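Local coordinates for protein fructose 1-phosphate kinase (Staphylococcus aureus, PDB 2JG5) that probably catalyses the ATP-dependent phosphorylation of fructose 1-phosphate to fructose 1,6-bisphosphate and belongs to the PfkB family of carbohydrate kinases, at residues K38-N41 with V42-L46; T111-E114 with Q115-Q119; K121-T124 with S125-V129; A148-T151 with A152-A156; D161-K164 with E165-E168. All coordinates share one frame; numbering follows the deposited sequence.

Contact 1 of 5, residues K38-N41 with V42-L46; sequences KGIN and VSRVL
The sequence Lys38-Gly39-Ile40-Asn41, which opens helix 38-48, matches the glycine-rich motif near the N-terminus of PfkB kinases; Lys38 through Asn41 form the first turn of the helix and Val42 through Val45 the next. Four backbone hydrogen bonds tie the turns together: Val42 N to Lys38 O at 2.9 Å, Ser43 N to Gly39 O at 3.0 Å, Arg44 N to Ile40 O, and Val45 N to Asn41 O. Side chains then lean back on these carbonyls. Val42 CG1 lies opposite the backbone N (chi1 -174°), which sets CG2 against the oxygen of the preceding turn, 3.2 Å from Lys38 O. The same choice in Val45 (chi1 -175°) places CG2 against Asn41 O. Arg44 sends CG to within 3.4 Å of Ile40 O before its chain bends at chi2, and its side chain touches Phe34 and Thr70. Between Ile40 CG2 and Arg44 CG the contact is looser, at 4.5 Å.

The polar ends bond to other parts of the chain. Lys38 NZ forms salt bridges with Asp161 and with Asp249 of helix 247-260, and Asn41 ND2 is hydrogen-bonded to the same Asp249, so two residues one turn apart grip one carboxylate. Val42, Val45 and Leu46 pack on helix 247-260, whereas Ile40 meets helix 61-73. The buried hydroxyl of Ser43 is satisfied by Thr4 and Ser53, and Ser43 CB sits 3.4 Å from Ile40 O.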
loop_
_atom_site.group_PDB
_atom_site.type_symbol
_atom_site.label_atom_id
_atom_site.label_comp_id
_atom_site.label_asym_id
_atom_site.label_seq_id
_atom_site.Cartn_x
_atom_site.Cartn_y
_atom_site.Cartn_z
ATOM N N LYS A 38 9.166 -11.890 10.110
ATOM C CA LYS A 38 10.312 -12.670 10.602
ATOM C C LYS A 38 10.371 -14.074 9.986
ATOM O O LYS A 38 11.360 -14.424 9.340
ATOM C CB LYS A 38 10.352 -12.696 12.139
ATOM C CG LYS A 38 10.819 -11.367 12.749
ATOM C CD LYS A 38 10.825 -11.363 14.281
ATOM C CE LYS A 38 11.962 -12.206 14.861
ATOM N NZ LYS A 38 13.323 -11.658 14.560
ATOM N N GLY A 39 9.297 -14.848 10.151
ATOM C CA GLY A 39 9.213 -16.187 9.570
ATOM C C GLY A 39 9.395 -16.192 8.064
ATOM O O GLY A 39 10.042 -17.082 7.514
ATOM N N ILE A 40 8.859 -15.175 7.398
ATOM C CA ILE A 40 9.046 -15.020 5.951
ATOM C C ILE A 40 10.527 -14.833 5.602
ATOM O O ILE A 40 11.042 -15.467 4.669
ATOM C CB ILE A 40 8.179 -13.884 5.387
ATOM C CG1 ILE A 40 6.710 -14.311 5.381
ATOM C CG2 ILE A 40 8.628 -13.486 3.974
ATOM C CD1 ILE A 40 5.759 -13.185 4.948
ATOM N N ASN A 41 11.208 -13.982 6.368
ATOM C CA ASN A 41 12.630 -13.744 6.177
ATOM C C ASN A 41 13.433 -15.033 6.404
ATOM O O ASN A 41 14.354 -15.340 5.647
ATOM C CB ASN A 41 13.115 -12.608 7.087
ATOM C CG ASN A 41 12.826 -11.209 6.512
ATOM O OD1 ASN A 41 12.205 -11.051 5.449
ATOM N ND2 ASN A 41 13.297 -10.184 7.218
ATOM N N VAL A 42 13.066 -15.792 7.436
ATOM C CA VAL A 42 13.702 -17.083 7.672
ATOM C C VAL A 42 13.544 -17.964 6.416
ATOM O O VAL A 42 14.520 -18.532 5.926
ATOM C CB VAL A 42 13.162 -17.817 8.958
ATOM C CG1 VAL A 42 13.960 -19.077 9.230
ATOM C CG2 VAL A 42 13.237 -16.929 10.172
ATOM N N SER A 43 12.323 -18.052 5.888
ATOM C CA SER A 43 12.084 -18.824 4.660
ATOM C C SER A 43 12.956 -18.311 3.506
ATOM O O SER A 43 13.474 -19.110 2.714
ATOM C CB SER A 43 10.607 -18.814 4.262
ATOM O OG SER A 43 9.855 -19.642 5.126
ATOM N N ARG A 44 13.118 -16.987 3.437
ATOM C CA ARG A 44 13.916 -16.355 2.386
ATOM C C ARG A 44 15.391 -16.752 2.494
ATOM O O ARG A 44 16.027 -17.073 1.481
ATOM C CB ARG A 44 13.781 -14.834 2.411
ATOM C CG ARG A 44 12.492 -14.263 1.830
ATOM C CD ARG A 44 12.800 -12.911 1.217
ATOM N NE ARG A 44 11.628 -12.131 0.818
ATOM C CZ ARG A 44 11.309 -11.831 -0.447
ATOM N NH1 ARG A 44 12.075 -12.258 -1.450
ATOM N NH2 ARG A 44 10.227 -11.100 -0.717
ATOM N N VAL A 45 15.928 -16.746 3.710
ATOM C CA VAL A 45 17.323 -17.145 3.911
ATOM C C VAL A 45 17.506 -18.660 3.750
ATOM O O VAL A 45 18.475 -19.102 3.133
ATOM C CB VAL A 45 17.914 -16.641 5.253
ATOM C CG1 VAL A 45 19.404 -16.976 5.342
ATOM C CG2 VAL A 45 17.718 -15.141 5.390
ATOM N N LEU A 46 16.567 -19.447 4.273
ATOM C CA LEU A 46 16.634 -20.894 4.077
ATOM C C LEU A 46 16.698 -21.166 2.583
ATOM O O LEU A 46 17.500 -21.986 2.142
ATOM C CB LEU A 46 15.451 -21.632 4.719
ATOM C CG LEU A 46 15.378 -21.812 6.243
ATOM C CD1 LEU A 46 14.013 -22.359 6.656
ATOM C CD2 LEU A 46 16.507 -22.703 6.805
#

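Contact 2 of 5, residues T111-E114 with Q115-Q119; sequences TQFE and QLLQQ
Phe113 and Leu117, a turn apart on helix 110-120, form the apolar heart of this contact, while the main-chain polar groups are paired in regular alpha-helical fashion. Gln115 N donates to Thr111 O, Leu116 N to Gln112 O, and Leu117 N to Phe113 O at 3.1 Å. Gln118 N reaches Glu114 O at 2.9 Å. Four carbonyls and four N-H groups are thus accounted for, and Gln112 N is bonded to Thr109 OG1.

Two of the side-chain amides have partners beyond this pairing. Gln119 NE2 donates to the backbone oxygen of Asn79, and Gln112 NE2 makes a weak bond to Asp84. Gln115 runs beside Gln112, pointing the same way, but with its amide turned 72° from the other; its NE2 lies 3.9 Å from Gln112 CG, and no hydrogen bond joins the two side chains.

With CG opposite the backbone N (chi1 -178°), the Phe113 ring reaches Leu117, whose CG lies 3.6 Å from CE2 and meets the ring obliquely. Leu116 CD2 comes obliquely to Phe113 CE1 at 4.2 Å. With these four N-H and C=O pairs satisfied, the apolar side chains can pack: Phe113 and Leu117 against helix 143-154, Leu116 against Ile81 and Phe58.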
loop_
_atom_site.group_PDB
_atom_site.type_symbol
_atom_site.label_atom_id
_atom_site.label_comp_id
_atom_site.label_asym_id
_atom_site.label_seq_id
_atom_site.Cartn_x
_atom_site.Cartn_y
_atom_site.Cartn_z
ATOM N N THR A 111 -11.317 -18.688 15.244
ATOM C CA THR A 111 -11.503 -19.761 14.276
ATOM C C THR A 111 -10.333 -19.871 13.292
ATOM O O THR A 111 -9.881 -20.983 12.952
ATOM C CB THR A 111 -12.849 -19.544 13.541
ATOM O OG1 THR A 111 -13.914 -20.016 14.373
ATOM C CG2 THR A 111 -12.898 -20.255 12.200
ATOM N N GLN A 112 -9.853 -18.716 12.831
ATOM C CA GLN A 112 -8.702 -18.650 11.947
ATOM C C GLN A 112 -7.414 -19.071 12.645
ATOM O O GLN A 112 -6.622 -19.825 12.081
ATOM C CB GLN A 112 -8.580 -17.256 11.349
ATOM C CG GLN A 112 -9.489 -17.078 10.144
ATOM C CD GLN A 112 -10.003 -15.668 9.968
ATOM O OE1 GLN A 112 -9.558 -14.728 10.636
ATOM N NE2 GLN A 112 -10.961 -15.510 9.055
ATOM N N PHE A 113 -7.205 -18.593 13.870
ATOM C CA PHE A 113 -6.071 -19.051 14.660
ATOM C C PHE A 113 -6.131 -20.568 14.898
ATOM O O PHE A 113 -5.101 -21.250 14.859
ATOM C CB PHE A 113 -5.954 -18.302 16.001
ATOM C CG PHE A 113 -4.757 -18.727 16.804
ATOM C CD1 PHE A 113 -3.483 -18.265 16.472
ATOM C CD2 PHE A 113 -4.892 -19.635 17.856
ATOM C CE1 PHE A 113 -2.373 -18.685 17.181
ATOM C CE2 PHE A 113 -3.781 -20.052 18.575
ATOM C CZ PHE A 113 -2.524 -19.580 18.236
ATOM N N GLU A 114 -7.342 -21.076 15.141
ATOM C CA GLU A 114 -7.598 -22.516 15.283
ATOM C C GLU A 114 -7.177 -23.301 14.038
ATOM O O GLU A 114 -6.572 -24.370 14.159
ATOM C CB GLU A 114 -9.072 -22.771 15.615
ATOM C CG GLU A 114 -9.424 -22.469 17.057
ATOM C CD GLU A 114 -10.891 -22.102 17.289
ATOM O OE1 GLU A 114 -11.770 -22.519 16.490
ATOM O OE2 GLU A 114 -11.164 -21.403 18.304
ATOM N N GLN A 115 -7.477 -22.756 12.857
ATOM C CA GLN A 115 -6.991 -23.299 11.583
ATOM C C GLN A 115 -5.461 -23.439 11.521
ATOM O O GLN A 115 -4.952 -24.422 10.984
ATOM C CB GLN A 115 -7.436 -22.420 10.413
ATOM C CG GLN A 115 -8.892 -22.501 10.038
ATOM C CD GLN A 115 -9.238 -21.595 8.867
ATOM O OE1 GLN A 115 -8.593 -21.649 7.810
ATOM N NE2 GLN A 115 -10.253 -20.759 9.043
ATOM N N LEU A 116 -4.744 -22.446 12.053
ATOM C CA LEU A 116 -3.282 -22.483 12.107
ATOM C C LEU A 116 -2.788 -23.620 12.984
ATOM O O LEU A 116 -1.900 -24.369 12.581
ATOM C CB LEU A 116 -2.702 -21.152 12.611
ATOM C CG LEU A 116 -1.207 -21.141 12.948
ATOM C CD1 LEU A 116 -0.387 -21.536 11.715
ATOM C CD2 LEU A 116 -0.754 -19.781 13.483
ATOM N N LEU A 117 -3.357 -23.729 14.181
ATOM C CA LEU A 117 -3.069 -24.828 15.098
ATOM C C LEU A 117 -3.355 -26.200 14.489
ATOM O O LEU A 117 -2.650 -27.170 14.786
ATOM C CB LEU A 117 -3.888 -24.682 16.380
ATOM C CG LEU A 117 -3.698 -23.461 17.275
ATOM C CD1 LEU A 117 -4.561 -23.618 18.530
ATOM C CD2 LEU A 117 -2.211 -23.245 17.626
ATOM N N GLN A 118 -4.397 -26.284 13.663
ATOM C CA GLN A 118 -4.744 -27.545 13.006
ATOM C C GLN A 118 -3.631 -27.975 12.055
ATOM O O GLN A 118 -3.401 -29.171 11.874
ATOM C CB GLN A 118 -6.094 -27.461 12.273
ATOM C CG GLN A 118 -6.530 -28.760 11.548
ATOM C CD GLN A 118 -6.944 -29.880 12.496
ATOM O OE1 GLN A 118 -7.345 -29.630 13.632
ATOM N NE2 GLN A 118 -6.857 -31.121 12.025
ATOM N N GLN A 119 -2.940 -26.998 11.467
ATOM C CA GLN A 119 -1.796 -27.272 10.606
ATOM C C GLN A 119 -0.607 -27.775 11.404
ATOM O O GLN A 119 0.126 -28.650 10.943
ATOM C CB GLN A 119 -1.385 -26.028 9.830
ATOM C CG GLN A 119 -2.397 -25.583 8.811
ATOM C CD GLN A 119 -1.923 -24.387 8.036
ATOM O OE1 GLN A 119 -1.255 -23.505 8.581
ATOM N NE2 GLN A 119 -2.262 -24.345 6.748
#

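Contact 3 of 5, residues K121-T124 with S125-V129; sequences KNTT and SEDIV
Thr124 and Asp127 bracket a type I beta turn and bond to each other twice. The main-chain bond that closes the turn runs from Asp127 N to Thr124 O, 3.0 Å. A second runs the other way, from Thr124 N to Asp127 OD2 at 3.2 Å, with the donor standing above the carboxylate plane, 67° out of it. Asp127 can return to the start of the turn because its CG lies beside its own backbone N (chi1 -66°), which folds the carboxylate back over Thr124. OD2 also rests 3.4 Å from Thr123 CA and 3.5 Å from Thr123 CB.

Thr123 carries the contact outward. The Thr123 and Val129 side chains cross at about a right angle, CG2 to CG2 3.9 Å, while Thr123 OG1 bonds with Ile120 O at the end of the preceding helix and with the hydroxyl of Thr154. Asp127 OD1 has a weak bond to the amino terminus at Met1. Beyond the turn, Ile128 and Val129 enter strand 128-132; the turn thus delivers the chain from helix 110-120 into an interior strand of the parallel sheet, between strand 2-6, paired through Tyr3, and strand 157-161, paired through Lys157 and Val159.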
loop_
_atom_site.group_PDB
_atom_site.type_symbol
_atom_site.label_atom_id
_atom_site.label_comp_id
_atom_site.label_asym_id
_atom_site.label_seq_id
_atom_site.Cartn_x
_atom_site.Cartn_y
_atom_site.Cartn_z
ATOM N N LYS A 121 -0.864 -29.348 14.182
ATOM C CA LYS A 121 -1.297 -30.692 14.557
ATOM C C LYS A 121 -0.928 -31.777 13.538
ATOM O O LYS A 121 -0.856 -32.961 13.895
ATOM C CB LYS A 121 -2.804 -30.724 14.845
ATOM C CG LYS A 121 -3.158 -30.239 16.248
ATOM C CD LYS A 121 -4.645 -29.941 16.428
ATOM C CE LYS A 121 -4.878 -29.238 17.771
ATOM N NZ LYS A 121 -6.267 -28.705 17.925
ATOM N N ASN A 122 -0.691 -31.386 12.288
ATOM C CA ASN A 122 -0.392 -32.361 11.238
ATOM C C ASN A 122 1.091 -32.572 10.983
ATOM O O ASN A 122 1.464 -33.272 10.036
ATOM C CB ASN A 122 -1.128 -32.013 9.945
ATOM C CG ASN A 122 -2.637 -32.187 10.071
ATOM O OD1 ASN A 122 -3.119 -33.235 10.507
ATOM N ND2 ASN A 122 -3.388 -31.159 9.685
ATOM N N THR A 123 1.923 -31.991 11.849
ATOM C CA THR A 123 3.371 -32.184 11.803
ATOM C C THR A 123 3.817 -33.544 12.362
ATOM O O THR A 123 3.065 -34.233 13.065
ATOM C CB THR A 123 4.159 -31.045 12.532
ATOM O OG1 THR A 123 3.700 -30.916 13.883
ATOM C CG2 THR A 123 4.005 -29.727 11.809
ATOM N N THR A 124 5.047 -33.920 12.026
ATOM C CA THR A 124 5.623 -35.195 12.443
ATOM C C THR A 124 6.969 -34.935 13.120
ATOM O O THR A 124 7.480 -33.793 13.104
ATOM C CB THR A 124 5.823 -36.145 11.238
ATOM O OG1 THR A 124 6.721 -35.537 10.306
ATOM C CG2 THR A 124 4.488 -36.424 10.524
ATOM N N SER A 125 7.547 -35.988 13.700
ATOM C CA SER A 125 8.805 -35.863 14.443
ATOM C C SER A 125 9.961 -35.325 13.607
ATOM O O SER A 125 10.920 -34.762 14.151
ATOM C CB SER A 125 9.198 -37.198 15.079
ATOM O OG SER A 125 8.569 -37.347 16.342
ATOM N N GLU A 126 9.857 -35.495 12.290
ATOM C CA GLU A 126 10.910 -35.103 11.350
ATOM C C GLU A 126 10.862 -33.625 10.950
ATOM O O GLU A 126 11.785 -33.123 10.300
ATOM C CB GLU A 126 10.822 -35.973 10.094
ATOM C CG GLU A 126 11.436 -37.350 10.244
ATOM C CD GLU A 126 11.359 -38.163 8.959
ATOM O OE1 GLU A 126 10.425 -37.935 8.148
ATOM O OE2 GLU A 126 12.234 -39.036 8.769
ATOM N N ASP A 127 9.781 -32.949 11.334
ATOM C CA ASP A 127 9.539 -31.559 10.962
ATOM C C ASP A 127 10.173 -30.568 11.932
ATOM O O ASP A 127 10.399 -30.871 13.111
ATOM C CB ASP A 127 8.031 -31.254 10.880
ATOM C CG ASP A 127 7.322 -31.994 9.753
ATOM O OD1 ASP A 127 7.977 -32.616 8.883
ATOM O OD2 ASP A 127 6.082 -31.957 9.742
ATOM N N ILE A 128 10.449 -29.376 11.411
ATOM C CA ILE A 128 10.892 -28.249 12.209
ATOM C C ILE A 128 9.839 -27.166 12.049
ATOM O O ILE A 128 9.412 -26.847 10.934
ATOM C CB ILE A 128 12.300 -27.732 11.774
ATOM C CG1 ILE A 128 13.297 -28.906 11.710
ATOM C CG2 ILE A 128 12.774 -26.536 12.675
ATOM C CD1 ILE A 128 14.747 -28.517 11.555
ATOM N N VAL A 129 9.396 -26.640 13.184
ATOM C CA VAL A 129 8.479 -25.518 13.211
ATOM C C VAL A 129 9.212 -24.327 13.836
ATOM O O VAL A 129 9.667 -24.390 14.997
ATOM C CB VAL A 129 7.164 -25.866 13.969
ATOM C CG1 VAL A 129 6.214 -24.665 13.984
ATOM C CG2 VAL A 129 6.482 -27.089 13.316
#

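Contact 4 of 5, residues A148-T151 with A152-A156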
loop_
_atom_site.group_PDB
_atom_site.type_symbol
_atom_site.label_atom_id
_atom_site.label_comp_id
_atom_site.label_asym_id
_atom_site.label_seq_id
_atom_site.Cartn_x
_atom_site.Cartn_y
_atom_site.Cartn_z
ATOM N N ALA A 148 3.605 -24.391 20.733
ATOM C CA ALA A 148 4.652 -25.201 21.373
ATOM C C ALA A 148 4.119 -26.503 21.962
ATOM O O ALA A 148 4.787 -27.543 21.946
ATOM C CB ALA A 148 5.355 -24.392 22.439
ATOM N N GLN A 149 2.896 -26.433 22.460
ATOM C CA GLN A 149 2.248 -27.556 23.103
ATOM C C GLN A 149 1.835 -28.670 22.143
ATOM O O GLN A 149 1.786 -29.846 22.524
ATOM C CB GLN A 149 1.026 -27.034 23.805
ATOM C CG GLN A 149 0.533 -27.914 24.864
ATOM C CD GLN A 149 -0.729 -27.378 25.405
ATOM O OE1 GLN A 149 -1.487 -26.717 24.679
ATOM N NE2 GLN A 149 -0.987 -27.639 26.693
ATOM N N ILE A 150 1.501 -28.279 20.920
ATOM C CA ILE A 150 1.154 -29.209 19.861
ATOM C C ILE A 150 2.400 -29.934 19.337
ATOM O O ILE A 150 2.370 -31.150 19.108
ATOM C CB ILE A 150 0.431 -28.488 18.696
ATOM C CG1 ILE A 150 -0.947 -27.981 19.153
ATOM C CG2 ILE A 150 0.290 -29.421 17.491
ATOM C CD1 ILE A 150 -1.658 -27.105 18.123
ATOM N N THR A 151 3.489 -29.184 19.163
ATOM C CA THR A 151 4.736 -29.738 18.649
ATOM C C THR A 151 5.328 -30.714 19.641
ATOM O O THR A 151 5.962 -31.686 19.240
ATOM C CB THR A 151 5.797 -28.659 18.342
ATOM O OG1 THR A 151 6.176 -27.999 19.557
ATOM C CG2 THR A 151 5.279 -27.665 17.332
ATOM N N ALA A 152 5.111 -30.441 20.927
ATOM C CA ALA A 152 5.500 -31.353 21.988
ATOM C C ALA A 152 4.796 -32.703 21.847
ATOM O O ALA A 152 5.363 -33.729 22.201
ATOM C CB ALA A 152 5.207 -30.739 23.349
ATOM N N GLN A 153 3.566 -32.689 21.332
ATOM C CA GLN A 153 2.797 -33.909 21.084
ATOM C C GLN A 153 3.132 -34.531 19.740
ATOM O O GLN A 153 3.160 -35.754 19.623
ATOM C CB GLN A 153 1.297 -33.633 21.093
ATOM C CG GLN A 153 0.638 -33.533 22.442
ATOM C CD GLN A 153 -0.863 -33.358 22.306
ATOM O OE1 GLN A 153 -1.335 -32.580 21.465
ATOM N NE2 GLN A 153 -1.625 -34.087 23.121
ATOM N N THR A 154 3.343 -33.707 18.712
ATOM C CA THR A 154 3.637 -34.253 17.382
ATOM C C THR A 154 5.065 -34.761 17.297
ATOM O O THR A 154 5.340 -35.718 16.570
ATOM C CB THR A 154 3.346 -33.279 16.217
ATOM O OG1 THR A 154 4.234 -32.155 16.270
ATOM C CG2 THR A 154 1.892 -32.804 16.243
ATOM N N GLY A 155 5.958 -34.142 18.060
ATOM C CA GLY A 155 7.369 -34.514 18.053
ATOM C C GLY A 155 8.246 -33.585 17.224
ATOM O O GLY A 155 9.470 -33.732 17.232
ATOM N N ALA A 156 7.632 -32.642 16.504
ATOM C CA ALA A 156 8.383 -31.694 15.662
ATOM C C ALA A 156 9.260 -30.765 16.489
ATOM O O ALA A 156 8.860 -30.310 17.568
ATOM C CB ALA A 156 7.446 -30.878 14.746
#
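Ile150 and Thr151 carry the close-packed side of the last turns of helix 143-154: Ile150 packs on Leu117 and Ile120 of helix 110-120, Thr151 on Ile120. Ala148 O accepts twice, from Ala152 N at 3.1 Å and from Thr151 OG1 at 2.8 Å, both donors arriving from the same face of its plane. The hydroxyl can do this because it sits between the backbone N and carbonyl carbon of its own residue (chi1 64°), tucked against the helix. One turn on, Thr154 repeats the choice (chi1 66°), which puts its methyl CG2 3.3 Å from Ile150 O and 3.9 Å from Ile150 CG2. Its N-H goes to that same oxygen at 2.8 Å. Thr154 OG1 bonds with Thr123 and takes a weak bond from Ala156 N.

The helix is the crossover of a beta-alpha-beta unit, between strands 128-132 and 157-161. It ends at Thr154, and Gly155, the first residue beyond it, adopts a positive phi of 101°, a conformation in which a beta carbon would press on the preceding carbonyl oxygen, while its N-H still reaches Thr151 O at 2.7 Å.

On the solvent side, where Ala152 and Gln153 are exposed, the pairing slackens: Gln153 N lies 3.6 Å from Gln149 O and makes only a weak bond to Ile150 O. Gln153 touches the helix mainly through CB, 3.4 Å from Ile150 O.

Contact 5 of 5, residues D161-K164 with E165-E168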
loop_
_atom_site.group_PDB
_atom_site.type_symbol
_atom_site.label_atom_id
_atom_site.label_comp_id
_atom_site.label_asym_id
_atom_site.label_seq_id
_atom_site.Cartn_x
_atom_site.Cartn_y
_atom_site.Cartn_z
ATOM N N ASP A 161 11.995 -17.537 17.917
ATOM C CA ASP A 161 12.671 -16.251 17.955
ATOM C C ASP A 161 11.624 -15.177 18.277
ATOM O O ASP A 161 10.903 -14.701 17.400
ATOM C CB ASP A 161 13.386 -15.992 16.629
ATOM C CG ASP A 161 14.140 -14.682 16.610
ATOM O OD1 ASP A 161 14.441 -14.126 17.688
ATOM O OD2 ASP A 161 14.438 -14.203 15.493
ATOM N N ALA A 162 11.537 -14.819 19.554
ATOM C CA ALA A 162 10.489 -13.920 20.043
ATOM C C ALA A 162 10.985 -13.019 21.182
ATOM O O ALA A 162 12.124 -13.144 21.618
ATOM C CB ALA A 162 9.258 -14.740 20.489
ATOM N N GLU A 163 10.129 -12.111 21.650
ATOM C CA GLU A 163 10.411 -11.288 22.826
ATOM C C GLU A 163 10.598 -12.201 24.033
ATOM O O GLU A 163 10.087 -13.335 24.044
ATOM C CB GLU A 163 9.257 -10.317 23.100
ATOM C CG GLU A 163 8.957 -9.306 21.985
ATOM C CD GLU A 163 7.499 -8.814 22.016
ATOM O OE1 GLU A 163 6.759 -9.049 21.028
ATOM O OE2 GLU A 163 7.085 -8.203 23.033
ATOM N N LYS A 164 11.314 -11.703 25.043
ATOM C CA LYS A 164 11.739 -12.516 26.193
ATOM C C LYS A 164 10.643 -13.382 26.830
ATOM O O LYS A 164 10.844 -14.592 26.988
ATOM C CB LYS A 164 12.476 -11.674 27.252
ATOM C CG LYS A 164 11.651 -10.569 27.915
ATOM C CD LYS A 164 12.507 -9.669 28.820
ATOM C CE LYS A 164 13.008 -8.413 28.091
ATOM N NZ LYS A 164 11.916 -7.426 27.823
ATOM N N GLU A 165 9.496 -12.788 27.167
ATOM C CA GLU A 165 8.445 -13.530 27.878
ATOM C C GLU A 165 7.860 -14.667 27.033
ATOM O O GLU A 165 7.536 -15.741 27.562
ATOM C CB GLU A 165 7.349 -12.608 28.494
ATOM C CG GLU A 165 6.366 -11.907 27.519
ATOM C CD GLU A 165 5.040 -11.432 28.182
ATOM O OE1 GLU A 165 4.901 -11.483 29.434
ATOM O OE2 GLU A 165 4.125 -11.004 27.434
ATOM N N LEU A 166 7.759 -14.433 25.726
ATOM C CA LEU A 166 7.219 -15.425 24.795
ATOM C C LEU A 166 8.186 -16.575 24.558
ATOM O O LEU A 166 7.761 -17.734 24.432
ATOM C CB LEU A 166 6.817 -14.778 23.465
ATOM C CG LEU A 166 5.902 -13.550 23.532
ATOM C CD1 LEU A 166 5.642 -13.019 22.129
ATOM C CD2 LEU A 166 4.598 -13.849 24.256
ATOM N N ALA A 167 9.477 -16.246 24.491
ATOM C CA ALA A 167 10.542 -17.239 24.458
ATOM C C ALA A 167 10.521 -18.044 25.752
ATOM O O ALA A 167 10.619 -19.275 25.726
ATOM C CB ALA A 167 11.891 -16.576 24.267
ATOM N N GLU A 168 10.374 -17.340 26.877
ATOM C CA GLU A 168 10.293 -17.973 28.196
ATOM C C GLU A 168 9.133 -18.961 28.309
ATOM O O GLU A 168 9.268 -19.987 28.965
ATOM C CB GLU A 168 10.205 -16.921 29.310
ATOM C CG GLU A 168 11.535 -16.250 29.651
ATOM C CD GLU A 168 11.444 -15.318 30.854
ATOM O OE1 GLU A 168 10.724 -14.294 30.776
ATOM O OE2 GLU A 168 12.100 -15.613 31.878
#
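Where the chain turns from an extended path at Glu163 (phi/psi -61°/157°) into helical angles at Lys164, the carbonyls of both residues become acceptors for the first turn: Ala167 N bonds to Glu163 O at 3.0 Å and Glu168 N to Lys164 O at 2.8 Å, with a weak bond from Leu166 N to Glu163 O at 3.1 Å besides. Before the helix starts, Ala162 turns its methyl toward the new turn, and CB meets Leu166 CB at 3.8 Å. Leu166 CB at the same time sits over Glu163 O. Ala167 sets its CB 3.5 Å from Lys164 O, the same oxygen that accepts from Glu168 N.

This is the start of helix 164-170, with Glu163 in the N-cap position and Ala162 alone between it and the end of strand 157-161, so the contact carries the chain from the parallel sheet into the helix. The Glu163 carboxylate makes a weak bond through OE1 to Ser134 OG. Ala162 and Leu166 both lie against Tyr144 of helix 143-154, the helix that precedes the strand in the chain.

On the outer face Lys164 carries CG between its own backbone N and carbonyl carbon (chi1 63°), and the chain, bent again further out, touches Glu184 and Val187 of helix 182-188. Glu168 meets the backbone of the same residue: its CG lies 3.2 Å from Lys164 O, and the side chain also touches Met188.

Contacts 1 to 5 follow one another along the chain, all within the ribokinase-like PfkB fold. Contacts 2, 3 and 4 cluster on one side of the chain's centre: contact 3 adjoins contact 2 in sequence, leading from helix 110-120 into strand 128-132, and its centre lies about 7 Å from that of contact 4, where Thr123 and Thr154 hydroxyls meet. Contact 2 touches contact 4 through Leu117 and Ile150. Strand 157-161 then leads from helix 143-154 to contact 5. Although the centres of contacts 1 and 5 are about 18 Å apart, the Lys38-Asp161 salt bridge joins them, tying helix 38-48 to the end of strand 157-161, next to the outermost strand of the parallel sheet.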